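Long-range contacts in phosphoribosylformylglycinamidine synthase, purS subunit (Thermotoga maritima, PDB 1VQ3), which is the small PurS-type subunit of a multi-subunit synthase, a small alpha+beta protein found in a four-chain assembly in which the antiparallel sheet continues between subunits: residues F18-Q23 / I57-E62; V22-N27 / V85-E90. All blocks are in the same frame, centred on the assembly; numbering follows the deposited sequence.

Contact 1. Residues F18-Q23 / I57-E62; sequences FAIDVQ and IHLEVE
Ile-20 and Leu-59 meet diagonally on the face of the sheet that also carries Phe-18 and Ile-57. The CD1 methyl of Ile-20 comes to 3.4 Å from CD2 of Leu-59, closer than usual for two methyls, so the packing is tight. Leu-59 reaches it because its CG sits between backbone N and carbonyl carbon (chi1 67°), which also sets CD2 4.1 Å from CB of Phe-18. CG2 of Val-22 lies 4.1 Å from CD1 of Ile-57. The backbones supporting these side chains are antiparallel, with segment axes at 152°. Two hydrogen-bonded pairs, Phe-18/Leu-59 and Ile-20/Ile-57, each have bonds in both directions; the straightest runs from Phe-18 N to Leu-59 O (2.9 Å, 174°). This joins central strand 15-24 to strand 51-62 in a three-stranded sheet, whose apolar face is covered by helix 66-81 through Val-73, Cys-77 and Leu-81. Ala-19 pairs with His-58 without backbone hydrogen bonds, both side chains on the opposite face from Ile-20, Ala-19 CB 3.6 Å from His-58 CD2. His-58 NE2 is hydrogen-bonded to Asp-21 of the second subunit; a strand of that subunit pairs antiparallel with Ile-57, His-58, Glu-60 and Val-61 and carries the sheet on.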
# COMPACT_ATOMS: atom_id res chain seq x y z
N PHE C 18 -5.26 -17.12 -7.12
CA PHE C 18 -4.43 -15.92 -6.98
C PHE C 18 -5.02 -14.74 -7.76
O PHE C 18 -5.71 -14.90 -8.80
CB PHE C 18 -3.02 -16.17 -7.49
CG PHE C 18 -2.25 -17.24 -6.74
CD1 PHE C 18 -1.54 -16.93 -5.62
CD2 PHE C 18 -2.27 -18.56 -7.17
CE1 PHE C 18 -0.85 -17.88 -4.96
CE2 PHE C 18 -1.57 -19.53 -6.52
CZ PHE C 18 -0.86 -19.22 -5.42
N ALA C 19 -4.65 -13.53 -7.31
CA ALA C 19 -4.78 -12.35 -8.09
C ALA C 19 -3.41 -11.79 -8.41
O ALA C 19 -2.51 -11.72 -7.56
CB ALA C 19 -5.60 -11.32 -7.37
N ILE C 20 -3.29 -11.30 -9.63
CA ILE C 20 -2.06 -10.64 -10.12
C ILE C 20 -2.46 -9.21 -10.50
O ILE C 20 -3.30 -9.00 -11.40
CB ILE C 20 -1.48 -11.36 -11.31
CG1 ILE C 20 -1.37 -12.90 -11.10
CG2 ILE C 20 -0.15 -10.74 -11.72
CD1 ILE C 20 -1.26 -13.66 -12.38
N ASP C 21 -1.84 -8.25 -9.83
CA ASP C 21 -2.00 -6.81 -10.09
C ASP C 21 -0.82 -6.27 -10.94
O ASP C 21 0.28 -6.03 -10.42
CB ASP C 21 -2.11 -6.09 -8.77
CG ASP C 21 -2.58 -4.64 -8.89
OD1 ASP C 21 -2.64 -4.05 -9.98
OD2 ASP C 21 -2.90 -4.00 -7.88
N VAL C 22 -1.09 -6.07 -12.22
CA VAL C 22 -0.09 -5.71 -13.21
C VAL C 22 -0.28 -4.24 -13.48
O VAL C 22 -1.36 -3.79 -13.89
CB VAL C 22 -0.30 -6.45 -14.56
CG1 VAL C 22 0.87 -6.17 -15.49
CG2 VAL C 22 -0.46 -7.95 -14.33
N GLN C 23 0.77 -3.47 -13.23
CA GLN C 23 0.69 -2.03 -13.33
C GLN C 23 1.83 -1.55 -14.20
O GLN C 23 2.89 -2.10 -14.16
CB GLN C 23 0.83 -1.38 -11.96
CG GLN C 23 -0.34 -1.56 -11.02
CD GLN C 23 -1.62 -0.80 -11.46
OE1 GLN C 23 -1.58 0.31 -11.98
NE2 GLN C 23 -2.75 -1.41 -11.21
N ILE C 57 -5.56 -9.86 -13.00
CA ILE C 57 -5.75 -11.16 -13.55
C ILE C 57 -6.01 -12.05 -12.37
O ILE C 57 -5.18 -12.13 -11.45
CB ILE C 57 -4.52 -11.58 -14.37
CG1 ILE C 57 -4.36 -10.69 -15.61
CG2 ILE C 57 -4.71 -13.04 -14.80
CD1 ILE C 57 -2.92 -10.66 -16.15
N HIS C 58 -7.17 -12.68 -12.36
CA HIS C 58 -7.44 -13.78 -11.40
C HIS C 58 -7.23 -15.14 -12.07
O HIS C 58 -7.55 -15.33 -13.25
CB HIS C 58 -8.90 -13.69 -10.94
CG HIS C 58 -9.16 -12.56 -10.00
ND1 HIS C 58 -10.37 -12.39 -9.35
CD2 HIS C 58 -8.40 -11.49 -9.66
CE1 HIS C 58 -10.33 -11.30 -8.61
NE2 HIS C 58 -9.15 -10.73 -8.78
N LEU C 59 -6.66 -16.10 -11.33
CA LEU C 59 -6.46 -17.42 -11.90
C LEU C 59 -6.32 -18.43 -10.82
O LEU C 59 -6.09 -18.09 -9.67
CB LEU C 59 -5.24 -17.48 -12.84
CG LEU C 59 -3.83 -17.30 -12.27
CD1 LEU C 59 -2.86 -17.35 -13.44
CD2 LEU C 59 -3.65 -15.99 -11.54
N GLU C 60 -6.49 -19.69 -11.22
CA GLU C 60 -6.37 -20.80 -10.29
C GLU C 60 -5.29 -21.69 -10.83
O GLU C 60 -5.15 -21.86 -12.05
CB GLU C 60 -7.68 -21.61 -10.20
CG GLU C 60 -8.89 -20.77 -9.90
CD GLU C 60 -10.11 -21.59 -9.58
OE1 GLU C 60 -10.17 -22.78 -9.99
OE2 GLU C 60 -11.04 -21.01 -8.95
N VAL C 61 -4.58 -22.33 -9.92
CA VAL C 61 -3.46 -23.19 -10.28
C VAL C 61 -3.63 -24.54 -9.56
O VAL C 61 -3.82 -24.54 -8.33
CB VAL C 61 -2.11 -22.55 -9.88
CG1 VAL C 61 -0.95 -23.49 -10.21
CG2 VAL C 61 -1.90 -21.20 -10.58
N GLU C 62 -3.54 -25.64 -10.30
CA GLU C 62 -3.60 -27.00 -9.76
C GLU C 62 -2.20 -27.43 -9.45
O GLU C 62 -1.37 -27.44 -10.32
CB GLU C 62 -4.23 -27.98 -10.76

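Contact 2. Residues V22-N27 / V85-E90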
# COMPACT_ATOMS: atom_id res chain seq x y z
N VAL C 22 -1.09 -6.07 -12.22
CA VAL C 22 -0.09 -5.71 -13.21
C VAL C 22 -0.28 -4.24 -13.48
O VAL C 22 -1.36 -3.79 -13.89
CB VAL C 22 -0.30 -6.45 -14.56
CG1 VAL C 22 0.87 -6.17 -15.49
CG2 VAL C 22 -0.46 -7.95 -14.33
N GLN C 23 0.77 -3.47 -13.23
CA GLN C 23 0.69 -2.03 -13.33
C GLN C 23 1.83 -1.55 -14.20
O GLN C 23 2.89 -2.10 -14.16
CB GLN C 23 0.83 -1.38 -11.96
CG GLN C 23 -0.34 -1.56 -11.02
CD GLN C 23 -1.62 -0.80 -11.46
OE1 GLN C 23 -1.58 0.31 -11.98
NE2 GLN C 23 -2.75 -1.41 -11.21
N TYR C 24 1.59 -0.48 -14.93
CA TYR C 24 2.67 0.17 -15.64
C TYR C 24 3.68 0.76 -14.65
O TYR C 24 3.31 1.29 -13.55
CB TYR C 24 2.10 1.27 -16.52
CG TYR C 24 1.37 0.76 -17.73
CD1 TYR C 24 1.97 -0.12 -18.63
CD2 TYR C 24 0.10 1.19 -18.01
CE1 TYR C 24 1.32 -0.55 -19.76
CE2 TYR C 24 -0.57 0.80 -19.14
CZ TYR C 24 0.03 -0.08 -20.01
OH TYR C 24 -0.67 -0.48 -21.11
N ARG C 25 4.95 0.64 -14.99
CA ARG C 25 5.96 1.23 -14.16
C ARG C 25 5.78 2.75 -14.16
O ARG C 25 5.17 3.33 -15.06
CB ARG C 25 7.37 0.87 -14.63
CG ARG C 25 7.69 -0.59 -14.61
CD ARG C 25 9.00 -0.89 -15.32
NE ARG C 25 9.28 -2.31 -15.34
CZ ARG C 25 9.72 -3.00 -14.29
NH1 ARG C 25 9.95 -2.39 -13.13
NH2 ARG C 25 9.93 -4.31 -14.40
N SER C 26 6.34 3.40 -13.15
CA SER C 26 6.08 4.81 -12.91
C SER C 26 6.63 5.71 -14.04
O SER C 26 6.13 6.81 -14.27
CB SER C 26 6.66 5.20 -11.56
OG SER C 26 8.04 4.92 -11.57
N ASN C 27 7.63 5.22 -14.75
CA ASN C 27 8.19 6.04 -15.85
C ASN C 27 7.45 5.82 -17.18
O ASN C 27 7.88 6.36 -18.23
CB ASN C 27 9.69 5.81 -15.98
CG ASN C 27 10.06 4.38 -16.29
OD1 ASN C 27 9.26 3.46 -16.12
ND2 ASN C 27 11.27 4.18 -16.78
N VAL C 85 9.42 -4.94 -19.46
CA VAL C 85 9.95 -3.62 -19.77
C VAL C 85 9.06 -2.51 -19.23
O VAL C 85 9.56 -1.55 -18.62
CB VAL C 85 10.16 -3.47 -21.32
CG1 VAL C 85 10.74 -2.08 -21.68
CG2 VAL C 85 11.11 -4.53 -21.81
N VAL C 86 7.74 -2.65 -19.41
CA VAL C 86 6.82 -1.58 -19.04
C VAL C 86 5.91 -1.82 -17.86
O VAL C 86 5.24 -0.88 -17.43
CB VAL C 86 5.96 -1.09 -20.25
CG1 VAL C 86 6.87 -0.65 -21.36
CG2 VAL C 86 5.01 -2.11 -20.72
N GLU C 87 5.94 -3.05 -17.31
CA GLU C 87 5.01 -3.44 -16.24
C GLU C 87 5.78 -4.04 -15.10
O GLU C 87 6.90 -4.55 -15.27
CB GLU C 87 3.95 -4.40 -16.72
CG GLU C 87 2.92 -3.69 -17.60
CD GLU C 87 2.02 -4.62 -18.36
OE1 GLU C 87 2.49 -5.72 -18.71
OE2 GLU C 87 0.84 -4.24 -18.57
N GLU C 88 5.14 -3.93 -13.93
CA GLU C 88 5.56 -4.58 -12.72
C GLU C 88 4.31 -5.28 -12.19
O GLU C 88 3.19 -5.00 -12.63
CB GLU C 88 6.09 -3.55 -11.73
CG GLU C 88 5.03 -2.55 -11.30
CD GLU C 88 5.59 -1.30 -10.66
OE1 GLU C 88 6.78 -0.99 -10.83
OE2 GLU C 88 4.81 -0.66 -9.95
N TYR C 89 4.48 -6.16 -11.22
CA TYR C 89 3.34 -6.96 -10.77
C TYR C 89 3.44 -7.43 -9.35
O TYR C 89 4.55 -7.64 -8.83
CB TYR C 89 3.14 -8.15 -11.68
CG TYR C 89 4.13 -9.31 -11.57
CD1 TYR C 89 5.37 -9.25 -12.20
CD2 TYR C 89 3.80 -10.45 -10.88
CE1 TYR C 89 6.22 -10.31 -12.16
CE2 TYR C 89 4.67 -11.52 -10.79
CZ TYR C 89 5.87 -11.45 -11.47
OH TYR C 89 6.74 -12.50 -11.44
N GLU C 90 2.25 -7.63 -8.75
CA GLU C 90 2.12 -8.12 -7.42
C GLU C 90 1.15 -9.27 -7.44
O GLU C 90 0.14 -9.19 -8.12
CB GLU C 90 1.54 -7.05 -6.52
CG GLU C 90 2.48 -5.92 -6.24
CD GLU C 90 1.78 -4.71 -5.62
OE1 GLU C 90 1.12 -4.00 -6.38
OE2 GLU C 90 1.93 -4.48 -4.40
O HOH W 1 3.93 1.60 -11.15
O HOH W 2 7.48 1.67 -11.27
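Arg-25 lies along the backbone of Val-85 to Glu-88. Arg-25 N first donates to Val-86 O (2.9 Å). CB and CG then pass the same oxygen, and Arg-25 CD comes 3.4 Å from Val-85 O. With the chain extended from CG to NE (chi3 -178°), Glu-87 O lies against one guanidinium face, 3.4 Å from Arg-25 CZ; the N-H angles there are too poor for bonding. CB of Glu-88 lies over that same face, toward the rim, while Pro-84 O accepts a hydrogen bond from NH2. The Glu-88 carboxylate stands 86° to the guanidinium plane, its OE1 4.2 Å from Arg-25 NH1, so only a charge attraction is likely. Water instead ties this carboxylate to the strand end and the turn after it: one molecule donates to Glu-88 OE2 and, over a doubtfully short leg, to Tyr-24 O, another to Glu-88 OE1 while accepting from Ser-26 N. On the other side of the strands, the Tyr-24 ring runs beside Glu-87, Tyr-24 CD1 3.8 Å from Glu-87 CG. Hydrogen bonds Gln-23 N to Glu-88 O and Glu-88 N to Gln-23 O, both 2.9 Å, hold the antiparallel strands together. Central strand 15-24 ends and strand 87-93 begins here, with Val-82, just after helix 66-81, touching Val-22, Glu-87 and Tyr-89, and His-12 of the third subunit, evidently from its histidine tag, hydrogen-bonded to Glu-87 O and Tyr-89 OH.

From the N terminus, strand 15-24 comes first and supplies one side of both contacts, which share Val-22 and Gln-23. The chain then runs through helix 31-43 and returns as strand 51-62, where contact 1 closes a loop with 33 residues between its segments. Helix 66-81 follows, and strand 87-93 closes the longer loop of contact 2, with 57 residues between its segments. Residues 57-62 fall inside that longer loop, but contact 1 starts further back along strand 15-24, so the loops overlap without strict nesting. Together they place strand 15-24 between 51-62 and 87-93. The contact centres are 15 Å apart, bridged by the probable bond from Asp-21 N to Glu-90 O (2.8 Å).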